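Local coordinates for protein TssK (Serratia sp. FS14, PDB 5Y0E) that probably serves as a trimeric baseplate component of the bacterial type VI secretion system, linking the baseplate to the membrane-spanning complex, at residues Ile60-Ala65 against Val98-Pro103; Phe75-Ala80 against Leu149-Met154; Leu245-His250 against Ala264-Phe269; Thr271-Phe276 against Leu303-Gly308; Val357-Phe362 against Leu387-Val392. All blocks are in the same frame, centred on the assembly; numbering follows the deposited sequence.

Contact 1. Residues Ile60-Ala65 against Val98-Pro103; sequences IALNAA and VVLALP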
# COMPACT_ATOMS: atom_id res chain seq x y z
N ILE A 60 5.54 34.24 13.30
CA ILE A 60 5.12 32.86 13.13
C ILE A 60 4.55 32.36 14.45
O ILE A 60 5.25 32.35 15.46
CB ILE A 60 6.29 31.97 12.69
CG1 ILE A 60 6.83 32.43 11.34
CG2 ILE A 60 5.84 30.54 12.64
CD1 ILE A 60 5.76 32.54 10.33
N ALA A 61 3.30 31.95 14.44
CA ALA A 61 2.67 31.42 15.63
C ALA A 61 1.90 30.16 15.30
O ALA A 61 1.19 30.09 14.30
CB ALA A 61 1.75 32.46 16.25
N LEU A 62 2.01 29.16 16.18
CA LEU A 62 1.25 27.93 16.05
C LEU A 62 0.03 27.97 16.95
O LEU A 62 0.17 28.03 18.16
CB LEU A 62 2.12 26.73 16.41
CG LEU A 62 3.38 26.71 15.58
CD1 LEU A 62 4.22 25.52 15.93
CD2 LEU A 62 3.00 26.69 14.13
N ASN A 63 -1.16 27.93 16.36
CA ASN A 63 -2.37 27.73 17.15
C ASN A 63 -2.30 26.44 17.96
O ASN A 63 -2.61 26.42 19.15
CB ASN A 63 -3.60 27.71 16.24
CG ASN A 63 -4.09 29.09 15.87
OD1 ASN A 63 -3.99 30.02 16.65
ND2 ASN A 63 -4.66 29.21 14.69
N ALA A 64 -1.90 25.35 17.32
CA ALA A 64 -1.94 24.01 17.89
C ALA A 64 -1.01 23.12 17.08
O ALA A 64 -0.74 23.40 15.92
CB ALA A 64 -3.36 23.45 17.87
N ALA A 65 -0.54 22.05 17.71
CA ALA A 65 0.29 21.08 17.02
C ALA A 65 0.43 19.83 17.87
O ALA A 65 0.32 19.89 19.09
CB ALA A 65 1.67 21.66 16.70
N VAL A 98 11.87 28.08 9.21
CA VAL A 98 11.45 28.17 10.60
C VAL A 98 11.13 26.77 11.11
O VAL A 98 10.45 25.99 10.43
CB VAL A 98 10.21 29.08 10.73
CG1 VAL A 98 9.90 29.32 12.18
CG2 VAL A 98 10.46 30.37 10.02
N VAL A 99 11.59 26.46 12.31
CA VAL A 99 11.45 25.13 12.89
C VAL A 99 10.76 25.19 14.25
O VAL A 99 10.67 26.24 14.89
CB VAL A 99 12.81 24.44 13.06
CG1 VAL A 99 13.51 24.34 11.74
CG2 VAL A 99 13.64 25.21 14.07
N LEU A 100 10.26 24.04 14.67
CA LEU A 100 9.84 23.81 16.05
C LEU A 100 10.93 22.99 16.71
O LEU A 100 11.31 21.94 16.20
CB LEU A 100 8.51 23.07 16.09
CG LEU A 100 7.93 22.77 17.47
CD1 LEU A 100 7.87 24.04 18.27
CD2 LEU A 100 6.55 22.16 17.35
N ALA A 101 11.50 23.50 17.78
CA ALA A 101 12.61 22.82 18.39
C ALA A 101 12.51 22.56 19.87
O ALA A 101 11.74 23.13 20.56
CB ALA A 101 13.87 23.59 18.10
N LEU A 102 13.36 21.66 20.33
CA LEU A 102 13.39 21.28 21.72
C LEU A 102 14.79 20.90 22.02
O LEU A 102 15.44 20.30 21.21
CB LEU A 102 12.50 20.08 21.95
CG LEU A 102 12.48 19.60 23.38
CD1 LEU A 102 11.62 20.54 24.19
CD2 LEU A 102 11.98 18.18 23.49
N PRO A 103 15.27 21.25 23.19
CA PRO A 103 16.63 20.92 23.57
C PRO A 103 16.76 19.45 23.83
O PRO A 103 15.83 18.83 24.25
CB PRO A 103 16.80 21.66 24.87
CG PRO A 103 15.82 22.73 24.82
CD PRO A 103 14.65 22.15 24.15

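Contact 2. Residues Phe75-Ala80 against Leu149-Met154; sequences FRFSGA and LRLRLM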
# COMPACT_ATOMS: atom_id res chain seq x y z
N PHE A 75 4.64 15.40 21.85
CA PHE A 75 4.18 16.70 22.28
C PHE A 75 2.79 16.94 21.73
O PHE A 75 2.40 16.38 20.71
CB PHE A 75 5.11 17.84 21.83
CG PHE A 75 5.19 17.99 20.34
CD1 PHE A 75 4.29 18.76 19.66
CD2 PHE A 75 6.15 17.31 19.63
CE1 PHE A 75 4.35 18.85 18.31
CE2 PHE A 75 6.21 17.41 18.29
CZ PHE A 75 5.31 18.18 17.62
N ARG A 76 2.08 17.84 22.39
CA ARG A 76 0.74 18.24 22.02
C ARG A 76 0.44 19.54 22.74
O ARG A 76 0.68 19.64 23.94
CB ARG A 76 -0.27 17.16 22.42
CG ARG A 76 -1.71 17.57 22.25
CD ARG A 76 -2.66 16.48 22.72
NE ARG A 76 -2.24 15.17 22.23
CZ ARG A 76 -2.64 14.64 21.08
NH1 ARG A 76 -3.49 15.30 20.30
NH2 ARG A 76 -2.20 13.45 20.70
N PHE A 77 -0.05 20.54 22.02
CA PHE A 77 -0.43 21.78 22.66
C PHE A 77 -1.54 22.43 21.86
O PHE A 77 -1.78 22.10 20.70
CB PHE A 77 0.75 22.75 22.82
CG PHE A 77 1.32 23.26 21.53
CD1 PHE A 77 0.67 24.23 20.79
CD2 PHE A 77 2.54 22.80 21.08
CE1 PHE A 77 1.20 24.70 19.62
CE2 PHE A 77 3.08 23.28 19.91
CZ PHE A 77 2.41 24.23 19.18
N SER A 78 -2.23 23.36 22.50
CA SER A 78 -3.29 24.09 21.83
C SER A 78 -3.55 25.37 22.60
O SER A 78 -3.44 25.41 23.82
CB SER A 78 -4.57 23.28 21.74
OG SER A 78 -5.59 24.08 21.20
N GLY A 79 -3.88 26.42 21.86
CA GLY A 79 -4.11 27.69 22.50
C GLY A 79 -2.83 28.44 22.76
O GLY A 79 -1.78 27.86 23.03
N ALA A 80 -2.93 29.77 22.70
CA ALA A 80 -1.77 30.61 22.90
C ALA A 80 -1.14 30.42 24.27
O ALA A 80 0.06 30.64 24.43
CB ALA A 80 -2.16 32.07 22.69
N LEU A 149 6.85 21.32 28.50
CA LEU A 149 7.85 21.23 27.46
C LEU A 149 8.26 22.55 26.89
O LEU A 149 7.44 23.28 26.40
CB LEU A 149 7.35 20.38 26.32
CG LEU A 149 7.64 18.90 26.34
CD1 LEU A 149 7.08 18.31 25.08
CD2 LEU A 149 9.11 18.64 26.42
N ARG A 150 9.54 22.81 26.89
CA ARG A 150 10.06 24.05 26.38
C ARG A 150 10.30 24.05 24.89
O ARG A 150 11.41 24.12 24.42
CB ARG A 150 11.32 24.41 27.14
CG ARG A 150 11.08 24.40 28.63
CD ARG A 150 11.88 25.42 29.36
NE ARG A 150 13.22 25.48 28.85
CZ ARG A 150 13.79 26.58 28.42
NH1 ARG A 150 13.14 27.70 28.45
NH2 ARG A 150 15.00 26.57 27.97
N LEU A 151 9.21 24.00 24.16
CA LEU A 151 9.22 24.00 22.74
C LEU A 151 9.47 25.41 22.31
O LEU A 151 9.11 26.34 22.97
CB LEU A 151 7.89 23.53 22.21
CG LEU A 151 7.57 22.08 22.45
CD1 LEU A 151 6.21 21.79 21.87
CD2 LEU A 151 8.61 21.23 21.80
N ARG A 152 10.08 25.56 21.17
CA ARG A 152 10.40 26.86 20.73
C ARG A 152 10.47 27.02 19.23
O ARG A 152 11.03 26.19 18.55
CB ARG A 152 11.75 27.21 21.31
CG ARG A 152 12.30 28.51 20.79
CD ARG A 152 13.77 28.65 21.03
NE ARG A 152 14.01 28.86 22.43
CZ ARG A 152 15.12 29.39 22.90
NH1 ARG A 152 16.06 29.76 22.05
NH2 ARG A 152 15.29 29.54 24.20
N LEU A 153 9.88 28.08 18.70
CA LEU A 153 9.97 28.37 17.28
C LEU A 153 11.23 29.14 17.03
O LEU A 153 11.51 30.05 17.76
CB LEU A 153 8.78 29.18 16.86
CG LEU A 153 7.52 28.38 17.03
CD1 LEU A 153 6.36 29.30 17.27
CD2 LEU A 153 7.29 27.50 15.85
N MET A 154 12.00 28.76 16.03
CA MET A 154 13.24 29.43 15.71
C MET A 154 13.68 29.28 14.26
O MET A 154 13.03 28.63 13.50
CB MET A 154 14.35 28.97 16.64
CG MET A 154 14.46 27.50 16.86
SD MET A 154 16.02 27.04 17.58
CE MET A 154 15.58 27.14 19.27

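Contact 3. Residues Leu245-His250 against Ala264-Phe269; sequences LGQVSH and ADWLQF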
# COMPACT_ATOMS: atom_id res chain seq x y z
N LEU A 245 -6.69 2.67 -8.81
CA LEU A 245 -8.00 3.14 -8.39
C LEU A 245 -8.32 2.66 -6.98
O LEU A 245 -8.81 3.43 -6.14
CB LEU A 245 -9.06 2.63 -9.35
CG LEU A 245 -9.43 3.52 -10.52
CD1 LEU A 245 -10.60 2.90 -11.26
CD2 LEU A 245 -9.79 4.89 -10.03
N GLY A 246 -8.00 1.41 -6.69
CA GLY A 246 -8.29 0.87 -5.39
C GLY A 246 -7.30 1.34 -4.38
O GLY A 246 -7.66 1.68 -3.26
N GLN A 247 -6.03 1.37 -4.77
CA GLN A 247 -4.97 1.80 -3.88
C GLN A 247 -5.19 3.22 -3.40
O GLN A 247 -5.04 3.50 -2.21
CB GLN A 247 -3.62 1.68 -4.58
CG GLN A 247 -2.45 1.60 -3.65
CD GLN A 247 -1.13 1.78 -4.35
OE1 GLN A 247 -0.73 2.89 -4.62
NE2 GLN A 247 -0.43 0.70 -4.64
N VAL A 248 -5.56 4.11 -4.31
CA VAL A 248 -5.66 5.51 -3.94
C VAL A 248 -6.97 5.77 -3.22
O VAL A 248 -7.02 6.58 -2.30
CB VAL A 248 -5.48 6.43 -5.18
CG1 VAL A 248 -6.73 6.56 -5.99
CG2 VAL A 248 -5.03 7.79 -4.78
N SER A 249 -8.02 5.04 -3.59
CA SER A 249 -9.26 5.10 -2.83
C SER A 249 -9.03 4.77 -1.36
O SER A 249 -9.52 5.46 -0.47
CB SER A 249 -10.27 4.12 -3.41
OG SER A 249 -11.52 4.39 -2.88
N HIS A 250 -8.30 3.70 -1.10
CA HIS A 250 -7.98 3.38 0.28
C HIS A 250 -7.23 4.52 0.94
O HIS A 250 -7.55 4.93 2.05
CB HIS A 250 -7.17 2.09 0.33
CG HIS A 250 -7.03 1.53 1.70
ND1 HIS A 250 -8.08 0.92 2.36
CD2 HIS A 250 -5.99 1.51 2.55
CE1 HIS A 250 -7.67 0.53 3.55
NE2 HIS A 250 -6.41 0.88 3.69
N ALA A 264 6.05 4.80 -1.10
CA ALA A 264 6.48 3.52 -1.63
C ALA A 264 5.50 2.97 -2.65
O ALA A 264 5.91 2.36 -3.64
CB ALA A 264 6.67 2.54 -0.48
N ASP A 265 4.22 3.18 -2.45
CA ASP A 265 3.27 2.72 -3.45
C ASP A 265 3.40 3.54 -4.74
O ASP A 265 3.38 2.99 -5.83
CB ASP A 265 1.85 2.79 -2.91
CG ASP A 265 1.51 1.65 -1.97
OD1 ASP A 265 2.29 0.70 -1.80
OD2 ASP A 265 0.42 1.69 -1.40
N TRP A 266 3.54 4.85 -4.62
CA TRP A 266 3.53 5.70 -5.79
C TRP A 266 4.83 5.56 -6.59
O TRP A 266 4.81 5.63 -7.81
CB TRP A 266 3.28 7.14 -5.35
CG TRP A 266 1.87 7.36 -4.95
CD1 TRP A 266 0.93 6.43 -4.80
CD2 TRP A 266 1.24 8.61 -4.66
NE1 TRP A 266 -0.25 6.99 -4.45
CE2 TRP A 266 -0.09 8.34 -4.36
CE3 TRP A 266 1.66 9.92 -4.66
CZ2 TRP A 266 -1.00 9.33 -4.04
CZ3 TRP A 266 0.75 10.91 -4.33
CH2 TRP A 266 -0.55 10.60 -4.03
N LEU A 267 5.94 5.32 -5.91
CA LEU A 267 7.19 5.08 -6.61
C LEU A 267 7.10 3.86 -7.50
O LEU A 267 7.54 3.89 -8.66
CB LEU A 267 8.30 4.93 -5.60
CG LEU A 267 9.67 4.55 -6.14
CD1 LEU A 267 10.18 5.62 -7.09
CD2 LEU A 267 10.60 4.40 -4.98
N GLN A 268 6.52 2.78 -6.99
CA GLN A 268 6.36 1.59 -7.80
C GLN A 268 5.42 1.85 -8.96
O GLN A 268 5.69 1.43 -10.08
CB GLN A 268 5.84 0.44 -6.94
CG GLN A 268 6.83 -0.13 -5.96
CD GLN A 268 6.17 -1.04 -4.93
OE1 GLN A 268 5.77 -2.14 -5.23
NE2 GLN A 268 6.05 -0.55 -3.72
N PHE A 269 4.31 2.52 -8.69
CA PHE A 269 3.45 2.97 -9.76
C PHE A 269 4.27 3.68 -10.85
O PHE A 269 4.17 3.35 -12.02
CB PHE A 269 2.39 3.88 -9.16
CG PHE A 269 1.26 4.21 -10.09
CD1 PHE A 269 1.12 3.59 -11.29
CD2 PHE A 269 0.35 5.18 -9.74
CE1 PHE A 269 0.10 3.90 -12.11
CE2 PHE A 269 -0.67 5.50 -10.55
CZ PHE A 269 -0.79 4.86 -11.75
O HOH W 1 1.85 0.31 -6.44
O HOH W 2 -2.23 4.95 -3.03

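Contact 4. Residues Thr271-Phe276 against Leu303-Gly308; sequences TELASF and LLLRQG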
# COMPACT_ATOMS: atom_id res chain seq x y z
N THR A 271 7.62 3.65 -11.50
CA THR A 271 8.61 2.87 -12.22
C THR A 271 7.97 1.83 -13.13
O THR A 271 8.55 1.48 -14.15
CB THR A 271 9.59 2.23 -11.26
OG1 THR A 271 8.95 1.23 -10.48
CG2 THR A 271 10.21 3.29 -10.39
N GLU A 272 6.79 1.32 -12.80
CA GLU A 272 6.12 0.45 -13.75
C GLU A 272 5.53 1.25 -14.92
O GLU A 272 5.43 0.75 -16.03
CB GLU A 272 5.03 -0.39 -13.06
CG GLU A 272 4.46 -1.52 -13.90
CD GLU A 272 3.44 -2.40 -13.16
OE1 GLU A 272 2.57 -2.97 -13.82
OE2 GLU A 272 3.51 -2.54 -11.92
N LEU A 273 5.14 2.49 -14.67
CA LEU A 273 4.59 3.32 -15.73
C LEU A 273 5.64 3.66 -16.79
O LEU A 273 5.32 3.74 -17.98
CB LEU A 273 4.00 4.57 -15.09
CG LEU A 273 3.02 5.47 -15.82
CD1 LEU A 273 1.98 4.64 -16.43
CD2 LEU A 273 2.43 6.45 -14.85
N ALA A 274 6.90 3.79 -16.40
CA ALA A 274 8.01 3.96 -17.33
C ALA A 274 8.01 2.90 -18.42
O ALA A 274 8.52 3.15 -19.50
CB ALA A 274 9.34 3.92 -16.59
N SER A 275 7.44 1.73 -18.16
CA SER A 275 7.30 0.73 -19.20
C SER A 275 6.62 1.30 -20.42
O SER A 275 6.94 0.92 -21.55
CB SER A 275 6.53 -0.46 -18.66
OG SER A 275 7.25 -1.08 -17.62
N PHE A 276 5.69 2.21 -20.22
CA PHE A 276 4.91 2.77 -21.30
C PHE A 276 5.53 4.03 -21.90
O PHE A 276 4.96 4.60 -22.81
CB PHE A 276 3.50 3.03 -20.80
CG PHE A 276 2.85 1.80 -20.29
CD1 PHE A 276 2.98 1.42 -18.95
CD2 PHE A 276 2.16 0.95 -21.13
CE1 PHE A 276 2.42 0.28 -18.50
CE2 PHE A 276 1.59 -0.21 -20.64
CZ PHE A 276 1.73 -0.53 -19.34
N LEU A 303 5.25 14.42 -10.68
CA LEU A 303 5.59 14.74 -12.05
C LEU A 303 5.58 13.50 -12.91
O LEU A 303 4.89 13.44 -13.93
CB LEU A 303 6.96 15.40 -12.09
CG LEU A 303 7.13 16.82 -12.61
CD1 LEU A 303 8.54 17.16 -12.61
CD2 LEU A 303 6.59 16.98 -13.97
N LEU A 304 6.36 12.50 -12.52
CA LEU A 304 6.38 11.26 -13.28
C LEU A 304 4.98 10.70 -13.51
O LEU A 304 4.69 10.19 -14.59
CB LEU A 304 7.24 10.23 -12.55
CG LEU A 304 8.72 10.62 -12.40
CD1 LEU A 304 9.35 9.68 -11.43
CD2 LEU A 304 9.47 10.55 -13.73
N LEU A 305 4.11 10.79 -12.52
CA LEU A 305 2.80 10.19 -12.70
C LEU A 305 1.96 11.01 -13.64
O LEU A 305 1.23 10.46 -14.47
CB LEU A 305 2.12 10.02 -11.36
CG LEU A 305 2.90 9.09 -10.44
CD1 LEU A 305 2.38 9.17 -9.00
CD2 LEU A 305 2.81 7.68 -10.98
N ARG A 306 2.08 12.34 -13.57
CA ARG A 306 1.35 13.16 -14.52
C ARG A 306 1.87 12.96 -15.93
O ARG A 306 1.08 12.90 -16.88
CB ARG A 306 1.41 14.62 -14.09
CG ARG A 306 0.70 14.86 -12.75
CD ARG A 306 0.76 16.29 -12.27
NE ARG A 306 -0.58 16.81 -12.04
CZ ARG A 306 -1.07 17.19 -10.86
NH1 ARG A 306 -0.31 17.13 -9.77
NH2 ARG A 306 -2.31 17.65 -10.78
N GLN A 307 3.18 12.81 -16.11
CA GLN A 307 3.68 12.57 -17.45
C GLN A 307 3.14 11.27 -18.01
O GLN A 307 2.78 11.20 -19.18
CB GLN A 307 5.20 12.55 -17.46
CG GLN A 307 5.77 13.90 -17.17
CD GLN A 307 7.28 13.89 -17.03
OE1 GLN A 307 7.94 12.87 -17.27
NE2 GLN A 307 7.84 15.04 -16.67
N GLY A 308 3.08 10.23 -17.18
CA GLY A 308 2.64 8.94 -17.66
C GLY A 308 1.17 8.86 -17.94
O GLY A 308 0.74 8.03 -18.73

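Contact 5. Residues Val357-Phe362 against Leu387-Val392; sequences VLLTHF and LRTMPV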
# COMPACT_ATOMS: atom_id res chain seq x y z
N VAL A 357 -32.12 16.33 -31.26
CA VAL A 357 -32.65 16.48 -29.94
C VAL A 357 -31.56 16.93 -29.03
O VAL A 357 -31.73 17.82 -28.24
CB VAL A 357 -33.20 15.15 -29.42
CG1 VAL A 357 -33.12 15.10 -27.91
CG2 VAL A 357 -34.62 14.97 -29.89
N LEU A 358 -30.40 16.33 -29.18
CA LEU A 358 -29.27 16.68 -28.36
C LEU A 358 -28.82 18.09 -28.58
O LEU A 358 -28.43 18.76 -27.66
CB LEU A 358 -28.11 15.75 -28.63
CG LEU A 358 -26.97 15.96 -27.67
CD1 LEU A 358 -27.26 15.34 -26.33
CD2 LEU A 358 -25.71 15.40 -28.25
N LEU A 359 -28.88 18.58 -29.80
CA LEU A 359 -28.45 19.93 -30.04
C LEU A 359 -29.40 20.96 -29.50
O LEU A 359 -29.00 22.06 -29.20
CB LEU A 359 -28.22 20.15 -31.51
CG LEU A 359 -26.96 19.48 -32.01
CD1 LEU A 359 -26.99 19.49 -33.51
CD2 LEU A 359 -25.71 20.15 -31.52
N THR A 360 -30.65 20.60 -29.35
CA THR A 360 -31.60 21.56 -28.87
C THR A 360 -31.91 21.39 -27.41
O THR A 360 -31.76 22.30 -26.64
CB THR A 360 -32.88 21.53 -29.70
OG1 THR A 360 -33.36 20.20 -29.80
CG2 THR A 360 -32.60 22.01 -31.07
N HIS A 361 -32.32 20.21 -27.01
CA HIS A 361 -32.68 20.01 -25.63
C HIS A 361 -31.55 20.11 -24.62
O HIS A 361 -31.75 20.62 -23.54
CB HIS A 361 -33.38 18.68 -25.45
CG HIS A 361 -34.65 18.56 -26.23
ND1 HIS A 361 -35.61 17.62 -25.94
CD2 HIS A 361 -35.11 19.26 -27.28
CE1 HIS A 361 -36.61 17.75 -26.78
NE2 HIS A 361 -36.33 18.74 -27.61
N PHE A 362 -30.37 19.62 -24.94
CA PHE A 362 -29.31 19.65 -23.96
C PHE A 362 -28.94 21.03 -23.46
O PHE A 362 -28.85 21.25 -22.28
CB PHE A 362 -28.07 18.96 -24.48
CG PHE A 362 -26.99 18.85 -23.47
CD1 PHE A 362 -26.95 17.81 -22.60
CD2 PHE A 362 -26.01 19.80 -23.40
CE1 PHE A 362 -25.96 17.71 -21.67
CE2 PHE A 362 -25.02 19.71 -22.47
CZ PHE A 362 -24.99 18.66 -21.60
N LEU A 387 -24.61 27.67 -23.09
CA LEU A 387 -23.81 26.64 -23.74
C LEU A 387 -23.87 26.87 -25.24
O LEU A 387 -24.95 26.89 -25.83
CB LEU A 387 -24.31 25.25 -23.39
CG LEU A 387 -24.31 25.05 -21.88
CD1 LEU A 387 -25.19 23.90 -21.42
CD2 LEU A 387 -22.89 24.87 -21.45
N ARG A 388 -22.71 27.02 -25.86
CA ARG A 388 -22.60 27.27 -27.28
C ARG A 388 -21.99 26.03 -27.92
O ARG A 388 -20.93 25.57 -27.48
CB ARG A 388 -21.75 28.51 -27.54
CG ARG A 388 -21.26 28.69 -28.96
CD ARG A 388 -20.43 29.96 -29.06
NE ARG A 388 -21.07 31.09 -28.39
CZ ARG A 388 -21.98 31.87 -28.97
NH1 ARG A 388 -22.52 32.87 -28.29
NH2 ARG A 388 -22.35 31.64 -30.22
N THR A 389 -22.65 25.50 -28.94
CA THR A 389 -22.10 24.39 -29.70
C THR A 389 -20.80 24.80 -30.37
O THR A 389 -20.67 25.91 -30.88
CB THR A 389 -23.11 23.92 -30.75
OG1 THR A 389 -24.22 23.31 -30.10
CG2 THR A 389 -22.50 22.92 -31.68
N MET A 390 -19.85 23.93 -30.35
CA MET A 390 -18.62 24.26 -31.03
C MET A 390 -18.54 23.49 -32.33
O MET A 390 -18.71 22.27 -32.33
CB MET A 390 -17.43 23.93 -30.15
CG MET A 390 -17.51 24.52 -28.77
SD MET A 390 -16.06 24.13 -27.78
CE MET A 390 -14.80 25.12 -28.54
N PRO A 391 -18.30 24.14 -33.42
CA PRO A 391 -18.32 23.43 -34.70
C PRO A 391 -17.05 22.64 -34.96
O PRO A 391 -17.08 21.65 -35.69
CB PRO A 391 -18.52 24.56 -35.72
CG PRO A 391 -18.93 25.75 -34.91
CD PRO A 391 -18.28 25.59 -33.58
N VAL A 392 -15.93 23.07 -34.39
CA VAL A 392 -14.74 22.24 -34.33
C VAL A 392 -14.36 22.07 -32.87
O VAL A 392 -14.43 23.02 -32.08
CB VAL A 392 -13.54 22.79 -35.12
CG1 VAL A 392 -13.97 23.25 -36.44
CG2 VAL A 392 -12.82 23.89 -34.37

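Contact 1. Residues Ile60-Ala65 against Val98-Pro103
Ile60 and Leu62 lie over Val98 and Leu100 where two beta layers pack face to face, as in a beta sandwich. Strand 62-68 belongs to a three-stranded antiparallel sheet, with Ile60 on the short strand 59-60 just before it; the other layer is the six-stranded sheet containing strand 96-103. No hydrogen bond joins the two segments, and nearest CA atoms such as those of Ile60 and Val98 are 8.3 Å apart, so side chains fill the gap. Ile60 comes first. Its CG2 branch points away from its own backbone N and reaches CG1 of Val98 at 4.3 Å, one methyl against another, while its backbone pairs with Leu87. Next along, Leu62 points the same way into the interior, where Phe77 and Leu153 flank it, and meets Leu100 tip to tip. In both leucines the touching methyl is the branch anti to CA (chi2 -179° in Leu62), and Leu62 CD1 ends 4.3 Å from Leu100 CD2. At Asn63 the chain turns a corner: a classic beta bulge sets Asn63 and Ala64 together opposite Asp49, and the Asn63 amide makes a weak hydrogen bond to the Asp49 carboxylate. Past the bulge, Ala65 turns its CB back toward the second sheet but, looser than the leucine pair, stands 4.9 Å from CD2 of Leu100.

Contact 2. Residues Phe75-Ala80 against Leu149-Met154
Leu151 reaches across to Phe77, its CD1 methyl coming obliquely to the CD2-CE2 bond of the ring, 3.9 Å from Phe77 CD2 and almost as near to CE2. The same methyl also lies 4.1 Å from Phe75 CB, so it touches both phenylalanines. Both rings spring from strand 74-78 with CG lodged between the backbone N and the carbonyl carbon (chi1 63° in Phe75, 66° in Phe77). The Phe75 ring leads away from the leucines, and its CB does the touching: Leu149 CD1 sits 3.8 Å from Phe75 CB. The segments belong to opposite layers of the sandwich. Residues 75-78 form an outer strand of the three-stranded sheet, whereas 149-154 lie on strand 142-155 of the six-stranded one, and no hydrogen bond crosses between them. Between Leu149 and Leu151, Arg150 is the centre of an inverse gamma turn, closed by a weak bond of 2.9 Å from Leu151 N to Leu149 O. Arg150 itself is directed elsewhere, forming a salt bridge with Glu116 and a hydrogen bond to the carbonyl of Ala122. On the far side, Arg76 packs against Asp3 of a second subunit.

Contact 3. Residues Leu245-His250 against Ala264-Phe269
The amide of Gln247 and the carboxylate of Asp265 lie stacked, their planes 26° apart, with Gln247 CD 3.3 Å from Asp265 OD2. Gln247 OE1 comes nearest, 3.1 Å from Asp265 CB. Gln247 NE2 and Asp265 OD2 are close, but the angle is too poor for a hydrogen bond. Gln247 OE1 also comes to the edge of the Trp266 indole, in its plane, 3.9 Å from Trp266 CD1. Val248 CG2 adds a looser touch at 4.4 Å from Trp266 CZ2. Gln247 gets this far by standing with CG anti to the backbone N (chi1 -158°) and its chain extended beyond. Two waters then fix the rotation of the amide. One accepts from Gln247 NE2 at 2.9 Å and donates to Asp265 O; the other donates to Gln247 OE1 at 3.0 Å and accepts from Trp266 NE1. Gln247 NE2 has a further, weak bond to Gln268 of the second subunit, and His250 NE2 hydrogen-bonds to Glu260 of that same neighbour. Leu206 and Leu301, from two other helices, touch Trp266. Helices 229-253 and 259-273, axes 11.7 Å apart at 158°, form a wide, water-bridged antiparallel pair within the helical bundle that also contributes to the trimer interface.

Contact 4. Residues Thr271-Phe276 against Leu303-Gly308
Leu273 and Gly308 bring together two helices of the central helical bundle, 259-273 and 294-309, near the C-terminal end of each. Here one leucine side chain carries the whole contact. Leu273 holds CG anti to its backbone N (chi1 -163°), which sends the isobutyl group straight at the other helix. Its CD2 methyl lies 3.8 Å from Gly308 CA, and its CG is hardly farther from that same atom. With no side chain on Gly308, the methyl lies directly against CA. The same methyl reaches back one turn of the helix to Leu305 CD2 at 4.1 Å, the two side chains crossing at about a right angle. Leu305 in turn packs on Phe269 and Ala270, while Leu237 and Leu240 of helix 229-253 press on Leu273, so the leucine is wedged between helices 229-253 and 294-309.

Beyond Leu273 the backbone bonds reach back three residues: Ser275 N to Glu272 O, and Phe276 N to Leu273 O at 2.7 Å. Leu273 O also lies in the plane of the Phe276 ring, at its edge. The other flank of this segment serves the assembly. Glu272 forms a salt bridge with Arg243 of the third subunit, and Thr271 and Ser275 both bond to Asn242 of that chain. The contact is close helix-helix packing within the bundle, a leucine methyl on a glycine backbone, with the other flank of 271-276 at the interface with the third subunit.

Contact 5. Residues Val357-Phe362 against Leu387-Val392
Phe362 and Leu387 make the apolar half of this contact, where helix 355-365 lies beside strand 387-389. The ring is carried toward the strand by a CG anti to the backbone N (chi1 -175°), and Phe362 CE2 comes within 4.3 Å of Leu387 CD1. The methyl approaches the ring obliquely. Leu387 also packs on Met366, Ile368 and Leu408, while Phe362 meets the ring of Phe406 with the two planes about 25° apart and rests on Leu347 and Val349; the pair therefore belongs to the layer between the helix and the sheet.

The second half is mixed in character and lies nearer the surface. Leu359 extends its CD2 methyl across Thr389 at about a right angle, and the nearest atom it finds is Thr389 OG1, 3.8 Å away. This is van der Waals packing of a methyl on a hydroxyl oxygen.

Hydrogen bonds act on each partner separately, since none spans the two segments. Within the helix, His361 N bonds to Val357 O at 2.8 Å, whereas the bond from Phe362 N to Leu358 O is weak at 3.4 Å. The His361 ND1 is hydrogen-bonded to Glu431. On the strand, Arg388 pairs with Glu407 through the backbone, tying 387-389 to strand 404-408, and its side chain forms a salt bridge with Glu409, the residue following that strand. The result is helix-on-sheet packing at the outermost strand of the eight-stranded antiparallel sheet that forms the C-terminal part of the chain.

The contacts trace the chain through three parts. Contacts 1 and 2 interleave in sequence, have centres about 6 Å apart and share both N-terminal sheets; probable backbone hydrogen bonds, Ala101 N to Arg152 O and Val99 N to Met154 O, tie their second segments edge to edge. Next come contacts 3 and 4, in series on helix 259-273, with centres about 13 Å apart; they meet where Phe269 packs on Leu305, and both touch the third subunit. Contact 5 closes the series in the C-terminal sheet, about 56 Å from contact 1 and about 36 Å from contact 4 between centres. The elongated subunit places part of its trimer interface on the helices between two beta regions.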